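Local coordinates for protein transcriptional regulator AdcR (Streptococcus pneumoniae, PDB 3TGN) that senses zinc as a homodimeric MarR-family transcription factor, repressing its own operon and other zinc-acquisition and surface-antigen genes and activating at least one other gene, at residues Leu81-Asp86 with Ile93-Thr98. Residues are numbered along the deposited sequence; the frame is centred on the assembly and turned at random.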
ATOM      1  N   LEU B  81       8.506 -25.409   5.888  1.00 19.26           N
ATOM      2  CA  LEU B  81       7.449 -25.852   6.786  1.00 18.92           C
ATOM      3  C   LEU B  81       7.274 -27.362   6.691  1.00 20.59           C
ATOM      4  O   LEU B  81       7.496 -27.957   5.637  1.00 22.43           O
ATOM      5  CB  LEU B  81       6.127 -25.160   6.447  1.00 20.11           C
ATOM      6  CG  LEU B  81       6.055 -23.645   6.652  1.00 21.32           C
ATOM      7  CD1 LEU B  81       4.786 -23.075   6.031  1.00 19.05           C
ATOM      8  CD2 LEU B  81       6.137 -23.297   8.131  1.00 23.71           C
ATOM      9  N   GLU B  82       6.881 -27.974   7.801  1.00 18.80           N
ATOM     10  CA  GLU B  82       6.570 -29.397   7.835  1.00 21.10           C
ATOM     11  C   GLU B  82       5.363 -29.594   8.732  1.00 19.77           C
ATOM     12  O   GLU B  82       5.087 -28.760   9.592  1.00 22.32           O
ATOM     13  CB  GLU B  82       7.752 -30.193   8.390  1.00 21.58           C
ATOM     14  CG  GLU B  82       8.048 -29.888   9.850  1.00 27.06           C
ATOM     15  CD  GLU B  82       9.327 -30.534  10.343  1.00 31.41           C
ATOM     16  OE1 GLU B  82       9.979 -31.249   9.554  1.00 34.07           O
ATOM     17  OE2 GLU B  82       9.680 -30.322  11.523  1.00 33.87           O
ATOM     18  N   THR B  83       4.638 -30.689   8.533  1.00 18.98           N
ATOM     19  CA  THR B  83       3.507 -31.004   9.396  1.00 20.39           C
ATOM     20  C   THR B  83       4.009 -31.505  10.743  1.00 21.49           C
ATOM     21  O   THR B  83       5.071 -32.122  10.827  1.00 25.82           O
ATOM     22  CB  THR B  83       2.593 -32.075   8.778  1.00 23.09           C
ATOM     23  OG1 THR B  83       3.337 -33.282   8.574  1.00 25.82           O
ATOM     24  CG2 THR B  83       2.029 -31.598   7.451  1.00 21.77           C
ATOM     25  N   SER B  84       3.248 -31.238  11.797  1.00 18.10           N
ATOM     26  CA  SER B  84       3.634 -31.693  13.123  1.00 18.95           C
ATOM     27  C   SER B  84       2.460 -31.782  14.088  1.00 18.41           C
ATOM     28  O   SER B  84       1.372 -31.263  13.825  1.00 17.46           O
ATOM     29  CB  SER B  84       4.716 -30.784  13.708  1.00 23.12           C
ATOM     30  OG  SER B  84       5.236 -31.328  14.907  1.00 25.33           O
ATOM     31  N   LYS B  85       2.702 -32.456  15.205  1.00 19.33           N
ATOM     32  CA  LYS B  85       1.729 -32.600  16.274  1.00 24.47           C
ATOM     33  C   LYS B  85       2.476 -32.642  17.601  1.00 25.99           C
ATOM     34  O   LYS B  85       3.443 -33.387  17.747  1.00 27.39           O
ATOM     35  CB  LYS B  85       0.916 -33.882  16.074  1.00 27.50           C
ATOM     36  CG  LYS B  85       0.362 -34.501  17.345  1.00 32.96           C
ATOM     37  CD  LYS B  85      -0.405 -35.779  17.030  1.00 36.18           C
ATOM     38  CE  LYS B  85      -0.635 -36.628  18.272  1.00 39.66           C
ATOM     39  NZ  LYS B  85      -1.401 -35.906  19.325  1.00 42.70           N
ATOM     40  N   ASP B  86       2.046 -31.827  18.558  1.00 24.18           N
ATOM     41  CA  ASP B  86       2.664 -31.831  19.880  1.00 28.69           C
ATOM     42  C   ASP B  86       1.685 -31.410  20.969  1.00 28.55           C
ATOM     43  O   ASP B  86       0.610 -30.886  20.682  1.00 30.55           O
ATOM     44  CB  ASP B  86       3.922 -30.955  19.910  1.00 32.73           C
ATOM     45  CG  ASP B  86       3.631 -29.491  19.643  1.00 35.69           C
ATOM     46  OD1 ASP B  86       4.524 -28.803  19.106  1.00 38.52           O
ATOM     47  OD2 ASP B  86       2.519 -29.024  19.973  1.00 36.12           O
ATOM     48  N   ILE B  93      -3.171 -31.390  13.718  1.00 18.14           N
ATOM     49  CA  ILE B  93      -1.978 -31.330  12.881  1.00 19.09           C
ATOM     50  C   ILE B  93      -1.849 -29.929  12.296  1.00 21.60           C
ATOM     51  O   ILE B  93      -2.836 -29.326  11.878  1.00 22.68           O
ATOM     52  CB  ILE B  93      -2.014 -32.384  11.749  1.00 17.47           C
ATOM     53  CG1 ILE B  93      -0.654 -32.489  11.056  1.00 19.81           C
ATOM     54  CG2 ILE B  93      -3.103 -32.060  10.749  1.00 16.41           C
ATOM     55  CD1 ILE B  93      -0.553 -33.654  10.083  1.00 15.63           C
ATOM     56  N   PHE B  94      -0.629 -29.409  12.276  1.00 15.22           N
ATOM     57  CA  PHE B  94      -0.406 -28.045  11.823  1.00 22.24           C
ATOM     58  C   PHE B  94       0.965 -27.919  11.182  1.00 20.38           C
ATOM     59  O   PHE B  94       1.797 -28.820  11.300  1.00 18.38           O
ATOM     60  CB  PHE B  94      -0.509 -27.079  13.002  1.00 20.70           C
ATOM     61  CG  PHE B  94       0.457 -27.380  14.111  1.00 20.30           C
ATOM     62  CD1 PHE B  94       0.159 -28.341  15.064  1.00 21.78           C
ATOM     63  CD2 PHE B  94       1.666 -26.710  14.197  1.00 17.99           C
ATOM     64  CE1 PHE B  94       1.049 -28.626  16.087  1.00 22.20           C
ATOM     65  CE2 PHE B  94       2.560 -26.990  15.216  1.00 20.60           C
ATOM     66  CZ  PHE B  94       2.251 -27.951  16.161  1.00 22.23           C
ATOM     67  N   TYR B  95       1.194 -26.798  10.506  1.00 18.66           N
ATOM     68  CA  TYR B  95       2.492 -26.522   9.907  1.00 20.21           C
ATOM     69  C   TYR B  95       3.378 -25.778  10.894  1.00 23.37           C
ATOM     70  O   TYR B  95       2.984 -24.749  11.441  1.00 25.00           O
ATOM     71  CB  TYR B  95       2.338 -25.680   8.641  1.00 17.24           C
ATOM     72  CG  TYR B  95       1.574 -26.345   7.520  1.00 20.35           C
ATOM     73  CD1 TYR B  95       2.152 -27.357   6.762  1.00 22.21           C
ATOM     74  CD2 TYR B  95       0.285 -25.942   7.203  1.00 20.17           C
ATOM     75  CE1 TYR B  95       1.457 -27.961   5.727  1.00 20.06           C
ATOM     76  CE2 TYR B  95      -0.416 -26.538   6.171  1.00 21.48           C
ATOM     77  CZ  TYR B  95       0.174 -27.547   5.438  1.00 20.70           C
ATOM     78  OH  TYR B  95      -0.524 -28.139   4.410  1.00 20.46           O
ATOM     79  N   GLN B  96       4.578 -26.299  11.116  1.00 24.39           N
ATOM     80  CA  GLN B  96       5.551 -25.620  11.958  1.00 24.76           C
ATOM     81  C   GLN B  96       6.849 -25.419  11.191  1.00 21.15           C
ATOM     82  O   GLN B  96       7.137 -26.150  10.243  1.00 19.76           O
ATOM     83  CB  GLN B  96       5.822 -26.418  13.232  1.00 31.05           C
ATOM     84  CG  GLN B  96       6.610 -27.692  13.001  1.00 33.41           C
ATOM     85  CD  GLN B  96       7.115 -28.307  14.291  1.00 37.32           C
ATOM     86  OE1 GLN B  96       6.732 -27.886  15.384  1.00 39.97           O
ATOM     87  NE2 GLN B  96       7.983 -29.305  14.169  1.00 36.81           N
ATOM     88  N   LEU B  97       7.627 -24.426  11.602  1.00 18.32           N
ATOM     89  CA  LEU B  97       8.905 -24.148  10.961  1.00 21.19           C
ATOM     90  C   LEU B  97       9.894 -25.289  11.143  1.00 22.02           C
ATOM     91  O   LEU B  97       9.944 -25.921  12.197  1.00 21.55           O
ATOM     92  CB  LEU B  97       9.520 -22.856  11.512  1.00 22.72           C
ATOM     93  CG  LEU B  97       8.994 -21.526  10.967  1.00 23.79           C
ATOM     94  CD1 LEU B  97       7.505 -21.357  11.252  1.00 21.69           C
ATOM     95  CD2 LEU B  97       9.795 -20.362  11.539  1.00 25.41           C
ATOM     96  N   THR B  98      10.672 -25.549  10.098  1.00 22.11           N
ATOM     97  CA  THR B  98      11.827 -26.423  10.199  1.00 25.36           C
ATOM     98  C   THR B  98      12.998 -25.593  10.700  1.00 26.62           C
ATOM     99  O   THR B  98      12.875 -24.379  10.871  1.00 24.48           O
ATOM    100  CB  THR B  98      12.210 -26.995   8.827  1.00 24.90           C
ATOM    101  OG1 THR B  98      12.662 -25.931   7.978  1.00 25.29           O
ATOM    102  CG2 THR B  98      11.014 -27.690   8.186  1.00 22.58           C
TER
HETATM  103  O   HOH W   1       6.303 -29.874  17.149  1.00 24.56           O
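Glu82 and Gln96 face each other as a hydrogen-bonded antiparallel pair. Gln96 N gives a nearly straight bond to Glu82 O (2.9 Å), and Glu82 N returns one to Gln96 O (3.1 Å). Their side chains run alongside each other, carboxylate and amide nearly coplanar (24° apart), and Gln96 NE2 makes a weak hydrogen bond to Glu82 OE2 (3.3 Å). Ser84 and Phe94 form the next such pair; the Ser84 N to Phe94 O hydrogen bond (2.9 Å) is more bent, with 139° at the hydrogen. Phe94 CG sits between its backbone N and carbonyl carbon (chi1 58°), which leans the ring over the Ser84 carbonyl, toward Asp86. Ser84 O then lies over one ring face, 3.4 Å from Phe94 CD1, while Asp86 OD1 comes in at the ring edge. One water accepts from Ser84 OG and donates to Asp86 OD1 and Gln96 OE1. Thr83 and Tyr95 occupy the opposite face. Leu81 CD2 meets Leu97 CD1 at 3.9 Å, and both leucines pack on Leu47 of helix 38-50. Thr98 OG1 is hydrogen-bonded to Gly79 O. This two-stranded hairpin is the wing of the winged helix-turn-helix domain. Apolar contacts anchor its base, while backbone bonds and a water-linked polar cluster tie its strands together toward the loop.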